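Local structure of ABC-type branched-chain amino acid transport systems periplasmic component-like protein (Thermomonospora curvata, 4N03) at residues I34-A39 against R73-V78; L59-V64 against I320-L325; N99-P104 against L334-L339. The protein probably binds fatty acids, such as the palmitic acid bound here, as the substrate-binding component of an ABC transporter. All coordinates share one frame; numbering follows the deposited sequence.

How the contacts relate
From the N terminus, strand 33-40 runs into helix 47-66 and then into strand 74-81. Contact 1 pairs these two strands and so closes a beta-alpha-beta unit. The helix of that unit supplies residues 59-64, whose partner in contact 2 comes more than 250 residues later, on helix 309-330; contacts 1 and 2 therefore cross. Contact 3 opens after contact 1 has closed. It joins the run into strand 103-107 to the start of helix 336-343 and crosses contact 2. Strand 33-40 lies between strands 74-81 and 103-107, and Leu339 packs on helix 309-330. Contact 1 builds the edge of the parallel sheet, and contacts 2 and 3 bring the late helices 309-330 and 336-343 against this part of the fold.

Contact 1: I34-A39 against R73-V78; sequences IKLGIA and RTIEAV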
ATOM      1  N   ILE A  34      -5.307  24.459  -5.650  1.00 13.22           N
ATOM      2  CA  ILE A  34      -4.350  23.422  -6.066  1.00 13.36           C
ATOM      3  C   ILE A  34      -5.184  22.146  -6.277  1.00 13.94           C
ATOM      4  O   ILE A  34      -5.747  21.614  -5.319  1.00 14.41           O
ATOM      5  CB  ILE A  34      -3.304  23.159  -4.994  1.00 12.62           C
ATOM      6  CG1 ILE A  34      -2.443  24.396  -4.744  1.00 13.80           C
ATOM      7  CG2 ILE A  34      -2.435  21.965  -5.374  1.00 14.38           C
ATOM      8  CD1 ILE A  34      -1.716  24.373  -3.437  1.00 15.68           C
ATOM      9  N   LYS A  35      -5.272  21.693  -7.522  1.00 14.12           N
ATOM     10  CA  LYS A  35      -5.987  20.475  -7.870  0.60 13.61           C
ATOM     11  C   LYS A  35      -5.065  19.269  -7.858  1.00 12.67           C
ATOM     12  O   LYS A  35      -3.981  19.292  -8.475  1.00 13.30           O
ATOM     13  CB  LYS A  35      -6.595  20.597  -9.265  0.60 15.10           C
ATOM     14  CG  LYS A  35      -7.750  21.575  -9.352  0.60 17.64           C
ATOM     15  CD  LYS A  35      -8.416  21.610 -10.719  0.60 20.65           C
ATOM     16  CE  LYS A  35      -7.498  22.198 -11.775  0.60 24.59           C
ATOM     17  NZ  LYS A  35      -7.911  22.121 -13.190  0.60 26.13           N
ATOM     18  N   LEU A  36      -5.472  18.237  -7.142  1.00 12.56           N
ATOM     19  CA  LEU A  36      -4.755  16.992  -7.038  1.00 12.19           C
ATOM     20  C   LEU A  36      -5.623  15.889  -7.587  1.00 11.98           C
ATOM     21  O   LEU A  36      -6.852  15.925  -7.454  1.00 14.89           O
ATOM     22  CB  LEU A  36      -4.384  16.706  -5.585  1.00 12.65           C
ATOM     23  CG  LEU A  36      -3.558  17.795  -4.909  1.00 12.17           C
ATOM     24  CD1 LEU A  36      -3.315  17.414  -3.465  1.00 13.74           C
ATOM     25  CD2 LEU A  36      -2.234  18.001  -5.621  1.00 11.85           C
ATOM     26  N   GLY A  37      -5.027  14.871  -8.190  1.00 12.71           N
ATOM     27  CA  GLY A  37      -5.759  13.742  -8.713  1.00 11.95           C
ATOM     28  C   GLY A  37      -5.645  12.508  -7.854  1.00 11.93           C
ATOM     29  O   GLY A  37      -4.574  12.212  -7.316  1.00 11.84           O
ATOM     30  N   ILE A  38      -6.724  11.740  -7.804  1.00 11.27           N
ATOM     31  CA  ILE A  38      -6.810  10.489  -7.113  1.00 11.56           C
ATOM     32  C   ILE A  38      -7.352   9.470  -8.102  1.00 11.86           C
ATOM     33  O   ILE A  38      -8.438   9.664  -8.664  1.00 13.36           O
ATOM     34  CB  ILE A  38      -7.653  10.555  -5.861  1.00 12.72           C
ATOM     35  CG1 ILE A  38      -6.915  11.398  -4.811  1.00 13.92           C
ATOM     36  CG2 ILE A  38      -7.945   9.136  -5.337  1.00 13.06           C
ATOM     37  CD1 ILE A  38      -7.678  11.604  -3.529  1.00 14.92           C
ATOM     38  N   ALA A  39      -6.610   8.382  -8.332  1.00 10.82           N
ATOM     39  CA  ALA A  39      -7.034   7.263  -9.211  1.00 10.82           C
ATOM     40  C   ALA A  39      -7.044   6.014  -8.360  1.00 10.91           C
ATOM     41  O   ALA A  39      -5.979   5.509  -8.019  1.00 11.78           O
ATOM     42  CB  ALA A  39      -6.114   7.139 -10.408  1.00 12.38           C
ATOM     43  N   ARG A  73      -4.033  28.767  -1.008  1.00 17.04           N
ATOM     44  CA  ARG A  73      -4.780  28.066  -1.999  1.00 15.19           C
ATOM     45  C   ARG A  73      -5.451  26.828  -1.389  1.00 15.03           C
ATOM     46  O   ARG A  73      -4.879  26.104  -0.573  1.00 18.78           O
ATOM     47  CB  ARG A  73      -3.846  27.637  -3.134  1.00 15.76           C
ATOM     48  CG  ARG A  73      -3.326  28.831  -3.942  1.00 14.08           C
ATOM     49  CD  ARG A  73      -2.191  28.412  -4.866  1.00 14.41           C
ATOM     50  NE  ARG A  73      -1.703  29.483  -5.705  1.00 15.05           N
ATOM     51  CZ  ARG A  73      -0.893  30.451  -5.305  1.00 14.31           C
ATOM     52  NH1 ARG A  73      -0.425  30.499  -4.095  1.00 14.31           N
ATOM     53  NH2 ARG A  73      -0.494  31.353  -6.186  1.00 14.63           N
ATOM     54  N   THR A  74      -6.689  26.619  -1.804  1.00 17.11           N
ATOM     55  CA  THR A  74      -7.472  25.470  -1.350  0.60 17.31           C
ATOM     56  C   THR A  74      -7.087  24.227  -2.143  1.00 15.23           C
ATOM     57  O   THR A  74      -6.984  24.293  -3.333  1.00 17.58           O
ATOM     58  CB  THR A  74      -8.993  25.723  -1.504  0.60 20.14           C
ATOM     59  OG1 THR A  74      -9.355  25.799  -2.889  0.60 24.84           O
ATOM     60  CG2 THR A  74      -9.413  26.985  -0.875  0.60 21.79           C
ATOM     61  N   ILE A  75      -6.974  23.117  -1.445  1.00 16.23           N
ATOM     62  CA  ILE A  75      -6.685  21.839  -2.105  1.00 15.19           C
ATOM     63  C   ILE A  75      -8.005  21.206  -2.535  1.00 16.88           C
ATOM     64  O   ILE A  75      -8.930  21.077  -1.718  1.00 18.89           O
ATOM     65  CB  ILE A  75      -5.919  20.898  -1.159  1.00 17.60           C
ATOM     66  CG1 ILE A  75      -4.544  21.485  -0.844  1.00 18.24           C
ATOM     67  CG2 ILE A  75      -5.787  19.513  -1.787  1.00 16.75           C
ATOM     68  CD1 ILE A  75      -3.745  20.704   0.170  1.00 20.55           C
ATOM     69  N   GLU A  76      -8.117  20.845  -3.811  1.00 16.52           N
ATOM     70  CA  GLU A  76      -9.266  20.153  -4.397  0.60 17.67           C
ATOM     71  C   GLU A  76      -8.773  18.834  -4.980  1.00 17.68           C
ATOM     72  O   GLU A  76      -7.994  18.849  -5.940  1.00 19.74           O
ATOM     73  CB  GLU A  76      -9.842  20.977  -5.566  0.60 20.75           C
ATOM     74  CG  GLU A  76     -10.962  20.328  -6.389  0.60 23.02           C
ATOM     75  CD  GLU A  76     -11.311  21.104  -7.656  0.60 30.26           C
ATOM     76  OE1 GLU A  76     -11.329  22.353  -7.611  0.60 42.53           O
ATOM     77  OE2 GLU A  76     -11.584  20.473  -8.700  0.60 36.84           O
ATOM     78  N   ALA A  77      -9.255  17.738  -4.454  1.00 15.45           N
ATOM     79  CA  ALA A  77      -8.888  16.419  -4.942  1.00 15.27           C
ATOM     80  C   ALA A  77      -9.988  15.850  -5.805  1.00 14.76           C
ATOM     81  O   ALA A  77     -11.146  15.768  -5.338  1.00 20.56           O
ATOM     82  CB  ALA A  77      -8.639  15.477  -3.788  1.00 18.92           C
ATOM     83  N   VAL A  78      -9.678  15.579  -7.059  1.00 13.25           N
ATOM     84  CA  VAL A  78     -10.606  14.941  -7.966  0.60 12.71           C
ATOM     85  C   VAL A  78     -10.351  13.451  -7.979  1.00 13.78           C
ATOM     86  O   VAL A  78      -9.211  13.011  -7.952  1.00 16.78           O
ATOM     87  CB  VAL A  78     -10.574  15.516  -9.388  0.60 16.74           C
ATOM     88  CG1 VAL A  78     -10.817  17.007  -9.346  0.60 18.61           C
ATOM     89  CG2 VAL A  78      -9.280  15.241 -10.101  0.60 17.23           C
TER
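Ile34 straddles Ile75 in the backbone pairing of two parallel strands: its N donates to Thr74 O at 2.9 Å, and its O accepts from Glu76 N. Leu36 repeats the pattern around Ala77, bonding to Glu76 O and Val78 N. The last bond, Ile38 N to Val78 O, is short at 2.8 Å but more bent, with 140° at the hydrogen. Between these bonds, Lys35 CA lies 3.2 Å from Glu76 O in a CA-H...O contact.

Lys35 and Glu76 extend alongside one another from one face. In the conformers modelled here, the lysine methylenes pack on the carboxylate, Lys35 NZ staying 6.0 Å from Glu76 OE2. The other face is aliphatic. Ile75 turns CG2 anti to its backbone N, which brings this methyl to 3.7 Å from Leu36 CD1. Farther along, Ile38 CD1 touches the small Ala77 CB. At the start, Ile34 CG1 crosses the stem of Arg73, whose guanidinium goes to Gln25 and Asp21.

The chemistry follows the surroundings: polar, flexible Lys35 and Glu76 suit the exposed part of their face, where Val78 is partly covered by helix 86-96, while aliphatic residues suit the face under helix 47-66 in this beta-alpha-beta unit.

Contact 2: L59-V64 against I320-L325; sequences LYYEEV and IVVSAL
Val322 CG2 meets the ring of Tyr61 at the edge and in its plane, 4.0 Å from CE1. Val321 CG1 reaches the same edge farther out, lying 3.4 Å from Tyr61 OH. That methyl sits between its own backbone N and carbonyl carbon (chi1 76°), and its side chain lies roughly perpendicular to the tyrosine. The hydroxyl has its polar partner within its own helix, the side-chain oxygen of Gln57, so it can lie against valines without losing a hydrogen bond. The Tyr60 ring, standing obliquely to Val322, puts CE1 3.8 Å from CG2, and it also forms an edge-to-face pair with Tyr315. A water 2.8 Å from Tyr60 OH links this hydroxyl to the other helix, lying 3.1 Å from Ser323 OG in the modelled conformer of that serine.

Val322 is central here: besides touching both rings, it meets Val64 tip to tip, with CG1 4.1 Å from Val64 CG2. A compact branched residue suits this place because its two methyls share the neighbours, CG2 lying against both rings and CG1 meeting Val64. The segment axes stay 11.2 Å apart at an angle of 34°, a separation that long tyrosine side chains can span.

Ile75 of strand 74-81 packs against Tyr61, Val64 and Val322, so the two helices lie side by side on the sheet. Ala324 and Leu325 extend the packing to Leu339 of helix 336-343.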
ATOM      1  N   LEU A  59     -10.112  13.808   4.253  1.00 13.83           N
ATOM      2  CA  LEU A  59     -10.082  14.293   5.616  1.00 15.35           C
ATOM      3  C   LEU A  59      -8.879  15.187   5.857  1.00 14.51           C
ATOM      4  O   LEU A  59      -9.018  16.315   6.393  1.00 15.59           O
ATOM      5  CB  LEU A  59     -10.045  13.110   6.585  1.00 15.48           C
ATOM      6  CG  LEU A  59      -9.955  13.502   8.068  1.00 16.06           C
ATOM      7  CD1 LEU A  59     -11.114  14.281   8.612  1.00 18.87           C
ATOM      8  CD2 LEU A  59      -9.714  12.254   8.901  1.00 17.54           C
ATOM      9  N   TYR A  60      -7.708  14.722   5.448  1.00 13.95           N
ATOM     10  CA  TYR A  60      -6.493  15.508   5.603  1.00 14.31           C
ATOM     11  C   TYR A  60      -6.629  16.869   4.855  1.00 14.70           C
ATOM     12  O   TYR A  60      -6.318  17.928   5.396  1.00 15.51           O
ATOM     13  CB  TYR A  60      -5.267  14.709   5.072  1.00 13.26           C
ATOM     14  CG  TYR A  60      -3.948  15.224   5.608  1.00 13.95           C
ATOM     15  CD1 TYR A  60      -3.357  16.389   5.101  1.00 15.15           C
ATOM     16  CD2 TYR A  60      -3.291  14.572   6.633  1.00 15.13           C
ATOM     17  CE1 TYR A  60      -2.162  16.869   5.646  1.00 14.55           C
ATOM     18  CE2 TYR A  60      -2.137  15.043   7.185  1.00 17.02           C
ATOM     19  CZ  TYR A  60      -1.550  16.185   6.667  1.00 17.00           C
ATOM     20  OH  TYR A  60      -0.404  16.651   7.241  1.00 20.05           O
ATOM     21  N   TYR A  61      -7.051  16.826   3.594  1.00 13.18           N
ATOM     22  CA  TYR A  61      -7.115  18.042   2.794  1.00 14.18           C
ATOM     23  C   TYR A  61      -8.157  18.998   3.387  1.00 15.28           C
ATOM     24  O   TYR A  61      -7.931  20.201   3.372  1.00 17.07           O
ATOM     25  CB  TYR A  61      -7.426  17.765   1.325  1.00 13.37           C
ATOM     26  CG  TYR A  61      -6.425  16.846   0.654  1.00 12.68           C
ATOM     27  CD1 TYR A  61      -5.068  16.930   0.932  1.00 11.80           C
ATOM     28  CD2 TYR A  61      -6.835  15.856  -0.198  1.00 12.39           C
ATOM     29  CE1 TYR A  61      -4.156  16.075   0.360  1.00 11.63           C
ATOM     30  CE2 TYR A  61      -5.901  14.988  -0.796  1.00 12.15           C
ATOM     31  CZ  TYR A  61      -4.570  15.090  -0.491  1.00 10.86           C
ATOM     32  OH  TYR A  61      -3.619  14.236  -0.994  1.00 11.92           O
ATOM     33  N   GLU A  62      -9.280  18.492   3.876  1.00 15.00           N
ATOM     34  CA  GLU A  62     -10.259  19.353   4.564  1.00 15.56           C
ATOM     35  C   GLU A  62      -9.606  20.032   5.773  1.00 16.98           C
ATOM     36  O   GLU A  62      -9.869  21.242   6.027  1.00 19.52           O
ATOM     37  CB  GLU A  62     -11.483  18.537   4.973  1.00 18.35           C
ATOM     38  CG  GLU A  62     -12.450  19.247   5.924  1.00 24.22           C
ATOM     39  CD  GLU A  62     -13.525  18.300   6.465  1.00 31.24           C
ATOM     40  OE1 GLU A  62     -14.554  18.131   5.773  1.00 43.62           O
ATOM     41  OE2 GLU A  62     -13.330  17.723   7.583  1.00 37.13           O
ATOM     42  N   GLU A  63      -8.910  19.314   6.625  1.00 17.02           N
ATOM     43  CA  GLU A  63      -8.222  19.903   7.776  1.00 19.16           C
ATOM     44  C   GLU A  63      -7.247  21.005   7.345  1.00 17.60           C
ATOM     45  O   GLU A  63      -7.192  22.072   7.961  1.00 20.84           O
ATOM     46  CB  GLU A  63      -7.474  18.832   8.568  1.00 18.29           C
ATOM     47  CG  GLU A  63      -8.422  17.865   9.256  1.00 18.10           C
ATOM     48  CD  GLU A  63      -7.752  16.616   9.813  1.00 19.36           C
ATOM     49  OE1 GLU A  63      -6.569  16.310   9.478  1.00 20.83           O
ATOM     50  OE2 GLU A  63      -8.456  15.902  10.593  1.00 21.35           O
ATOM     51  N   VAL A  64      -6.489  20.751   6.271  1.00 16.99           N
ATOM     52  CA  VAL A  64      -5.598  21.743   5.724  1.00 18.31           C
ATOM     53  C   VAL A  64      -6.341  22.968   5.213  1.00 17.43           C
ATOM     54  O   VAL A  64      -5.936  24.135   5.505  1.00 20.87           O
ATOM     55  CB  VAL A  64      -4.723  21.135   4.583  1.00 18.27           C
ATOM     56  CG1 VAL A  64      -3.996  22.237   3.857  1.00 18.83           C
ATOM     57  CG2 VAL A  64      -3.734  20.132   5.151  1.00 17.76           C
ATOM     58  N   ILE A 320       2.269  13.462   3.089  1.00 11.92           N
ATOM     59  CA  ILE A 320       3.458  13.555   2.231  1.00 11.66           C
ATOM     60  C   ILE A 320       3.282  14.656   1.199  1.00 11.48           C
ATOM     61  O   ILE A 320       4.173  15.509   1.015  1.00 11.54           O
ATOM     62  CB  ILE A 320       3.767  12.201   1.545  1.00 12.14           C
ATOM     63  CG1 ILE A 320       4.228  11.177   2.575  1.00 13.23           C
ATOM     64  CG2 ILE A 320       4.841  12.409   0.466  1.00 12.76           C
ATOM     65  CD1 ILE A 320       4.225   9.757   2.050  1.00 15.02           C
ATOM     66  N   VAL A 321       2.178  14.657   0.451  1.00 11.13           N
ATOM     67  CA  VAL A 321       2.017  15.640  -0.585  1.00 11.01           C
ATOM     68  C   VAL A 321       1.906  17.061  -0.013  1.00 11.82           C
ATOM     69  O   VAL A 321       2.427  18.023  -0.569  1.00 12.11           O
ATOM     70  CB  VAL A 321       0.862  15.304  -1.562  1.00 11.13           C
ATOM     71  CG1 VAL A 321      -0.520  15.592  -0.970  1.00 11.12           C
ATOM     72  CG2 VAL A 321       1.062  16.078  -2.851  1.00 12.17           C
ATOM     73  N   VAL A 322       1.215  17.215   1.115  1.00 11.40           N
ATOM     74  CA  VAL A 322       1.052  18.537   1.739  1.00 12.62           C
ATOM     75  C   VAL A 322       2.413  19.059   2.232  1.00 12.62           C
ATOM     76  O   VAL A 322       2.702  20.237   2.069  1.00 13.11           O
ATOM     77  CB  VAL A 322      -0.051  18.547   2.827  1.00 13.10           C
ATOM     78  CG1 VAL A 322      -0.009  19.829   3.589  1.00 14.14           C
ATOM     79  CG2 VAL A 322      -1.399  18.306   2.186  1.00 14.32           C
ATOM     80  N   SER A 323       3.220  18.207   2.852  1.00 13.29           N
ATOM     81  CA  SER A 323       4.547  18.633   3.286  0.60 13.17           C
ATOM     82  C   SER A 323       5.333  19.191   2.081  1.00 13.24           C
ATOM     83  O   SER A 323       5.982  20.230   2.161  1.00 14.65           O
ATOM     84  CB  SER A 323       5.323  17.464   3.914  0.60 14.47           C
ATOM     85  OG  SER A 323       4.813  17.164   5.207  0.60 14.75           O
ATOM     86  N   ALA A 324       5.276  18.484   0.948  1.00 12.90           N
ATOM     87  CA  ALA A 324       5.980  18.906  -0.256  1.00 12.91           C
ATOM     88  C   ALA A 324       5.386  20.185  -0.807  1.00 11.85           C
ATOM     89  O   ALA A 324       6.110  21.095  -1.186  1.00 12.89           O
ATOM     90  CB  ALA A 324       5.972  17.808  -1.321  1.00 12.83           C
ATOM     91  N   LEU A 325       4.052  20.310  -0.783  1.00 12.48           N
ATOM     92  CA  LEU A 325       3.423  21.516  -1.281  1.00 12.43           C
ATOM     93  C   LEU A 325       3.811  22.744  -0.449  1.00 13.36           C
ATOM     94  O   LEU A 325       4.052  23.806  -0.987  1.00 13.75           O
ATOM     95  CB  LEU A 325       1.893  21.384  -1.288  1.00 12.63           C
ATOM     96  CG  LEU A 325       1.272  20.448  -2.340  1.00 13.63           C
ATOM     97  CD1 LEU A 325      -0.164  20.112  -1.984  1.00 13.85           C
ATOM     98  CD2 LEU A 325       1.349  21.107  -3.709  1.00 14.34           C
TER
HETATM   99  O   HOH W   1       1.868  17.525   5.943  1.00 22.69           O

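Contact 3: N99-P104 against L334-L339; sequences NVLAIP and LTREGL
Arg336 reaches along Leu101 to take two successive backbone carbonyls with one guanidinium group. Its NH2 donates to Val100 O at 2.8 Å, with the oxygen in the guanidinium plane and the N-H...O angle 158°. The NE bond to Leu101 O, at 3.0 Å, is less ideal: the nitrogen stands 37° out of that carbonyl's plane. An extended chain from CG to NE gives the arginine this reach, and its aliphatic part is used as well, CG lying 3.9 Å from Leu101 CD1 as the two side chains run antiparallel alongside one another.

Beside this polar grip is an aliphatic cluster. Leu101 holds CG anti to its backbone N (chi1 180°) and offers CD2 to Leu339 CD2 at 4.0 Å. Leu339 CD2 also rests on Ala102 CB at 3.7 Å, where a small residue lets Leu339 come close to the backbone. Leu325 of helix 309-330 touches both Leu101 and Leu339 and extends the cluster.

The helix start is itself fixed. Thr335 is the N-cap, its OG1 accepting from Gly338 N at 3.1 Å, while Asp333 is hydrogen-bonded to the same hydroxyl. This probably helps to fix the helix start from which Arg336 projects. Two more carbonyls steady the guanidinium: Asn97 O bonds to NH2, and Asp122 O to NH1.

A methionine in place of Arg336 would probably leave the carbonyls of Val100 and Leu101 without these donors and the loop before strand 103-107 less firmly tied to the helix. Gathered carbonyl dipoles, as here, are likely to help stabilise the positive charge, and the arginine ties the connection before strand 103-107 to the C-terminal end of helix 109-122 through backbone carbonyls, independently of their side chains.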
ATOM      1  N   ASN A  99      -4.493  18.671 -15.920  1.00 15.54           N
ATOM      2  CA  ASN A  99      -5.348  19.520 -15.047  0.60 15.60           C
ATOM      3  C   ASN A  99      -5.214  19.301 -13.559  1.00 14.57           C
ATOM      4  O   ASN A  99      -5.947  19.912 -12.788  1.00 16.31           O
ATOM      5  CB  ASN A  99      -6.847  19.484 -15.430  0.60 17.68           C
ATOM      6  CG  ASN A  99      -7.453  18.095 -15.419  0.60 16.11           C
ATOM      7  OD1 ASN A  99      -7.905  17.593 -14.387  0.60 17.31           O
ATOM      8  ND2 ASN A  99      -7.515  17.483 -16.598  0.60 16.78           N
ATOM      9  N   VAL A 100      -4.278  18.440 -13.145  1.00 13.71           N
ATOM     10  CA  VAL A 100      -3.925  18.266 -11.755  1.00 12.51           C
ATOM     11  C   VAL A 100      -2.426  18.474 -11.624  1.00 11.21           C
ATOM     12  O   VAL A 100      -1.661  18.179 -12.545  1.00 12.93           O
ATOM     13  CB  VAL A 100      -4.347  16.892 -11.160  1.00 12.39           C
ATOM     14  CG1 VAL A 100      -5.848  16.665 -11.303  1.00 13.55           C
ATOM     15  CG2 VAL A 100      -3.594  15.740 -11.755  1.00 13.91           C
ATOM     16  N   LEU A 101      -1.981  18.914 -10.477  1.00 11.30           N
ATOM     17  CA  LEU A 101      -0.572  19.133 -10.269  1.00 11.14           C
ATOM     18  C   LEU A 101       0.185  17.840  -9.993  1.00 11.25           C
ATOM     19  O   LEU A 101       1.336  17.693 -10.486  1.00 11.54           O
ATOM     20  CB  LEU A 101      -0.375  20.108  -9.086  1.00 10.90           C
ATOM     21  CG  LEU A 101       1.103  20.414  -8.765  1.00 11.20           C
ATOM     22  CD1 LEU A 101       1.821  21.149  -9.858  1.00 12.53           C
ATOM     23  CD2 LEU A 101       1.152  21.252  -7.492  1.00 12.82           C
ATOM     24  N   ALA A 102      -0.411  16.969  -9.205  1.00 11.05           N
ATOM     25  CA  ALA A 102       0.192  15.743  -8.699  1.00 10.76           C
ATOM     26  C   ALA A 102      -0.938  14.744  -8.474  1.00 10.92           C
ATOM     27  O   ALA A 102      -2.120  15.127  -8.447  1.00 11.33           O
ATOM     28  CB  ALA A 102       0.926  16.026  -7.399  1.00 11.06           C
ATOM     29  N   ILE A 103      -0.548  13.486  -8.270  1.00 10.68           N
ATOM     30  CA  ILE A 103      -1.463  12.355  -8.010  1.00  9.54           C
ATOM     31  C   ILE A 103      -1.036  11.720  -6.704  1.00 10.15           C
ATOM     32  O   ILE A 103      -0.209  10.799  -6.676  1.00 11.17           O
ATOM     33  CB  ILE A 103      -1.496  11.353  -9.149  1.00 10.59           C
ATOM     34  CG1 ILE A 103      -1.997  12.047 -10.407  1.00 12.23           C
ATOM     35  CG2 ILE A 103      -2.384  10.201  -8.760  1.00 11.00           C
ATOM     36  CD1 ILE A 103      -1.988  11.138 -11.631  1.00 13.97           C
ATOM     37  N   PRO A 104      -1.599  12.200  -5.569  1.00  9.90           N
ATOM     38  CA  PRO A 104      -1.193  11.667  -4.274  1.00 10.02           C
ATOM     39  C   PRO A 104      -1.795  10.366  -3.833  1.00  9.80           C
ATOM     40  O   PRO A 104      -1.467   9.864  -2.784  1.00  9.88           O
ATOM     41  CB  PRO A 104      -1.591  12.768  -3.311  1.00 11.59           C
ATOM     42  CG  PRO A 104      -2.794  13.393  -3.948  1.00 11.46           C
ATOM     43  CD  PRO A 104      -2.388  13.442  -5.399  1.00 10.46           C
ATOM     44  N   LEU A 334       5.130  26.372  -7.099  1.00 12.60           N
ATOM     45  CA  LEU A 334       4.134  25.306  -7.201  1.00 11.99           C
ATOM     46  C   LEU A 334       4.036  24.779  -8.629  1.00 12.89           C
ATOM     47  O   LEU A 334       2.978  24.676  -9.219  1.00 14.64           O
ATOM     48  CB  LEU A 334       2.766  25.771  -6.669  1.00 12.85           C
ATOM     49  CG  LEU A 334       2.640  26.035  -5.171  1.00 14.56           C
ATOM     50  CD1 LEU A 334       1.272  26.627  -4.844  1.00 15.99           C
ATOM     51  CD2 LEU A 334       2.800  24.740  -4.418  1.00 18.22           C
ATOM     52  N   THR A 335       5.183  24.376  -9.145  1.00 13.78           N
ATOM     53  CA  THR A 335       5.338  23.676 -10.416  1.00 13.02           C
ATOM     54  C   THR A 335       5.670  22.251 -10.109  1.00 11.23           C
ATOM     55  O   THR A 335       5.979  21.876  -8.989  1.00 12.26           O
ATOM     56  CB  THR A 335       6.427  24.317 -11.257  1.00 14.47           C
ATOM     57  OG1 THR A 335       7.688  24.142 -10.592  1.00 14.98           O
ATOM     58  CG2 THR A 335       6.138  25.781 -11.516  1.00 16.07           C
ATOM     59  N   ARG A 336       5.629  21.420 -11.152  1.00 11.63           N
ATOM     60  CA  ARG A 336       5.981  20.025 -10.953  1.00 11.85           C
ATOM     61  C   ARG A 336       7.450  19.846 -10.545  1.00 11.02           C
ATOM     62  O   ARG A 336       7.740  19.059  -9.670  1.00 11.63           O
ATOM     63  CB  ARG A 336       5.640  19.226 -12.195  1.00 13.11           C
ATOM     64  CG  ARG A 336       4.114  19.121 -12.283  1.00 13.85           C
ATOM     65  CD  ARG A 336       3.701  18.106 -13.285  1.00 14.05           C
ATOM     66  NE  ARG A 336       2.261  18.012 -13.343  1.00 12.81           N
ATOM     67  CZ  ARG A 336       1.617  17.687 -14.444  1.00 12.84           C
ATOM     68  NH1 ARG A 336       2.305  17.366 -15.556  1.00 14.53           N
ATOM     69  NH2 ARG A 336       0.298  17.685 -14.463  1.00 13.94           N
ATOM     70  N   GLU A 337       8.354  20.655 -11.102  1.00 12.10           N
ATOM     71  CA  GLU A 337       9.756  20.632 -10.688  0.60 13.35           C
ATOM     72  C   GLU A 337       9.908  21.062  -9.214  1.00 11.84           C
ATOM     73  O   GLU A 337      10.582  20.445  -8.393  1.00 12.31           O
ATOM     74  CB  GLU A 337      10.587  21.536 -11.609  0.60 16.66           C
ATOM     75  CG  GLU A 337      12.056  21.678 -11.255  0.60 21.00           C
ATOM     76  CD  GLU A 337      12.800  22.602 -12.206  0.60 28.16           C
ATOM     77  OE1 GLU A 337      13.155  23.719 -11.776  0.60 33.55           O
ATOM     78  OE2 GLU A 337      13.027  22.216 -13.371  0.60 40.25           O
ATOM     79  N   GLY A 338       9.208  22.142  -8.846  1.00 12.51           N
ATOM     80  CA  GLY A 338       9.286  22.648  -7.482  1.00 11.95           C
ATOM     81  C   GLY A 338       8.767  21.619  -6.489  1.00 10.62           C
ATOM     82  O   GLY A 338       9.343  21.392  -5.429  1.00 11.64           O
ATOM     83  N   LEU A 339       7.691  20.953  -6.868  1.00 10.65           N
ATOM     84  CA  LEU A 339       7.074  20.010  -5.962  1.00 10.54           C
ATOM     85  C   LEU A 339       7.922  18.781  -5.727  1.00  9.41           C
ATOM     86  O   LEU A 339       8.107  18.318  -4.618  1.00 10.47           O
ATOM     87  CB  LEU A 339       5.694  19.624  -6.469  1.00 10.97           C
ATOM     88  CG  LEU A 339       4.883  18.740  -5.520  1.00 11.16           C
ATOM     89  CD1 LEU A 339       4.563  19.467  -4.218  1.00 12.89           C
ATOM     90  CD2 LEU A 339       3.575  18.331  -6.183  1.00 12.37           C
TER